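Beta-L-arabinobiosidase (Bacteroides thetaiotaomicron, PDB 5MQR) probably hydrolyses glycosidic bonds in plant pectin as a gut-bacterial beta-L-arabinobiosidase, and is thought to have exo-alpha-sialidase activity. Local coordinates at residues Pro47-His52 with Leu428-Ile433. Residues are numbered along the deposited sequence; the frame is centred on the assembly and turned at random.
Sequences PVVGVH and LTNWNI
Asn432 turns its amide into the type II turn Val48-Val51 and grips it twice. Asn432 ND2 gives a nearly straight bond to Val48 O (2.9 Å, 173°), which lies in the amide plane, while Asn432 OD1 takes the N-H of Gly50 (N to OD1 2.9 Å) from well above its carbonyl plane. A leucine here would probably leave Val48 O and the Gly50 N-H without these partners and free the turn to shift. Between backbones, Ile433 N bonds to Val51 O (3.0 Å), starting a parallel pairing in which His52 faces Ile433. Gly50 CA makes C-H...O contacts to Thr429 O and Trp431 O, 3.4 Å each. The His52 ring directs NE2 edge-on to Leu428 O (3.1 Å), which Trp431 N reaches from the opposite face of the carbonyl plane, and, weakly, to Trp431 O. Ile433 CD1 makes a CH-pi contact over one face of the His52 ring, 3.9 Å from its centroid. His52 ND1 is hydrogen-bonded to Tyr114 OH. The contact joins two regions in one mixed sheet: strand 52-57 of the N-terminal propeller region runs parallel to strand 431-435 of the sialidase-like CBM region, flanked by strands 397-403 and 460-468.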
loop_
_atom_site.group_PDB
_atom_site.type_symbol
_atom_site.label_atom_id
_atom_site.label_comp_id
_atom_site.label_asym_id
_atom_site.label_seq_id
_atom_site.Cartn_x
_atom_site.Cartn_y
_atom_site.Cartn_z
ATOM N N PRO A 47 -4.123 7.893 -12.380
ATOM C CA PRO A 47 -4.583 6.521 -12.536
ATOM C C PRO A 47 -4.098 5.632 -11.434
ATOM O O PRO A 47 -3.094 5.939 -10.820
ATOM C CB PRO A 47 -3.955 6.085 -13.861
ATOM C CG PRO A 47 -2.679 6.868 -13.922
ATOM C CD PRO A 47 -3.016 8.208 -13.301
ATOM N N VAL A 48 -4.808 4.526 -11.218
ATOM C CA VAL A 48 -4.286 3.438 -10.409
ATOM C C VAL A 48 -3.114 2.773 -11.146
ATOM O O VAL A 48 -2.959 2.935 -12.359
ATOM C CB VAL A 48 -5.378 2.452 -9.957
ATOM C CG1 VAL A 48 -6.443 3.194 -9.141
ATOM C CG2 VAL A 48 -6.017 1.715 -11.119
ATOM N N VAL A 49 -2.254 2.071 -10.403
ATOM C CA VAL A 49 -1.054 1.431 -10.977
ATOM C C VAL A 49 -1.459 0.311 -11.940
ATOM O O VAL A 49 -2.313 -0.535 -11.628
ATOM C CB VAL A 49 -0.135 0.816 -9.887
ATOM C CG1 VAL A 49 0.991 -0.016 -10.500
ATOM C CG2 VAL A 49 0.448 1.900 -8.981
ATOM N N GLY A 50 -0.827 0.312 -13.109
ATOM C CA GLY A 50 -0.833 -0.851 -13.975
ATOM C C GLY A 50 -2.054 -1.070 -14.832
ATOM O O GLY A 50 -2.254 -2.175 -15.289
ATOM N N VAL A 51 -2.859 -0.032 -15.070
ATOM C CA VAL A 51 -4.059 -0.165 -15.879
ATOM C C VAL A 51 -3.638 -0.306 -17.335
ATOM O O VAL A 51 -2.883 0.525 -17.852
ATOM C CB VAL A 51 -5.024 1.026 -15.762
ATOM C CG1 VAL A 51 -6.295 0.765 -16.570
ATOM C CG2 VAL A 51 -5.422 1.253 -14.323
ATOM N N HIS A 52 -4.125 -1.351 -17.988
ATOM C CA HIS A 52 -3.927 -1.500 -19.439
ATOM C C HIS A 52 -5.246 -1.263 -20.174
ATOM O O HIS A 52 -6.225 -1.998 -19.970
ATOM C CB HIS A 52 -3.369 -2.874 -19.782
ATOM C CG HIS A 52 -2.049 -3.153 -19.156
ATOM N ND1 HIS A 52 -1.498 -4.406 -19.141
ATOM C CD2 HIS A 52 -1.184 -2.353 -18.496
ATOM C CE1 HIS A 52 -0.331 -4.365 -18.523
ATOM N NE2 HIS A 52 -0.114 -3.124 -18.130
ATOM N N LEU A 428 3.746 -6.527 -17.613
ATOM C CA LEU A 428 4.106 -5.166 -17.214
ATOM C C LEU A 428 3.117 -4.602 -16.197
ATOM O O LEU A 428 2.386 -3.640 -16.458
ATOM C CB LEU A 428 4.252 -4.251 -18.421
ATOM C CG LEU A 428 5.294 -4.683 -19.452
ATOM C CD1 LEU A 428 5.443 -3.618 -20.538
ATOM C CD2 LEU A 428 6.643 -4.970 -18.824
ATOM N N THR A 429 3.184 -5.199 -15.009
ATOM C CA THR A 429 2.331 -4.900 -13.849
ATOM C C THR A 429 2.504 -3.468 -13.320
ATOM O O THR A 429 1.588 -2.909 -12.740
ATOM C CB THR A 429 2.635 -5.912 -12.689
ATOM O OG1 THR A 429 4.051 -5.972 -12.446
ATOM C CG2 THR A 429 2.160 -7.322 -13.036
ATOM N N ASN A 430 3.685 -2.901 -13.504
ATOM C CA ASN A 430 4.001 -1.555 -13.050
ATOM C C ASN A 430 3.856 -0.464 -14.126
ATOM O O ASN A 430 4.199 0.699 -13.856
ATOM C CB ASN A 430 5.436 -1.530 -12.530
ATOM C CG ASN A 430 5.617 -2.363 -11.294
ATOM O OD1 ASN A 430 4.879 -2.229 -10.309
ATOM N ND2 ASN A 430 6.608 -3.221 -11.323
ATOM N N TRP A 431 3.371 -0.820 -15.319
ATOM C CA TRP A 431 3.209 0.147 -16.408
ATOM C C TRP A 431 1.753 0.327 -16.751
ATOM O O TRP A 431 1.009 -0.632 -16.790
ATOM C CB TRP A 431 3.992 -0.282 -17.627
ATOM C CG TRP A 431 5.429 0.020 -17.496
ATOM C CD1 TRP A 431 6.362 -0.727 -16.848
ATOM C CD2 TRP A 431 6.109 1.170 -17.995
ATOM N NE1 TRP A 431 7.596 -0.127 -16.929
ATOM C CE2 TRP A 431 7.472 1.041 -17.632
ATOM C CE3 TRP A 431 5.705 2.288 -18.748
ATOM C CZ2 TRP A 431 8.434 1.991 -17.975
ATOM C CZ3 TRP A 431 6.655 3.230 -19.103
ATOM C CH2 TRP A 431 8.014 3.082 -18.709
ATOM N N ASN A 432 1.353 1.578 -16.931
ATOM C CA ASN A 432 0.044 1.921 -17.472
ATOM C C ASN A 432 0.178 2.007 -18.982
ATOM O O ASN A 432 1.121 2.602 -19.479
ATOM C CB ASN A 432 -0.440 3.220 -16.864
ATOM C CG ASN A 432 -0.742 3.057 -15.382
ATOM O OD1 ASN A 432 0.101 2.583 -14.611
ATOM N ND2 ASN A 432 -1.960 3.359 -14.996
ATOM N N ILE A 433 -0.718 1.338 -19.695
ATOM C CA ILE A 433 -0.586 1.132 -21.119
ATOM C C ILE A 433 -1.920 1.492 -21.792
ATOM O O ILE A 433 -2.993 1.075 -21.354
ATOM C CB ILE A 433 -0.165 -0.329 -21.409
ATOM C CG1 ILE A 433 1.264 -0.574 -20.937
ATOM C CG2 ILE A 433 -0.235 -0.643 -22.894
ATOM C CD1 ILE A 433 1.673 -2.018 -21.044
HETATM O O HOH W 1 -0.737 -4.558 -15.358
#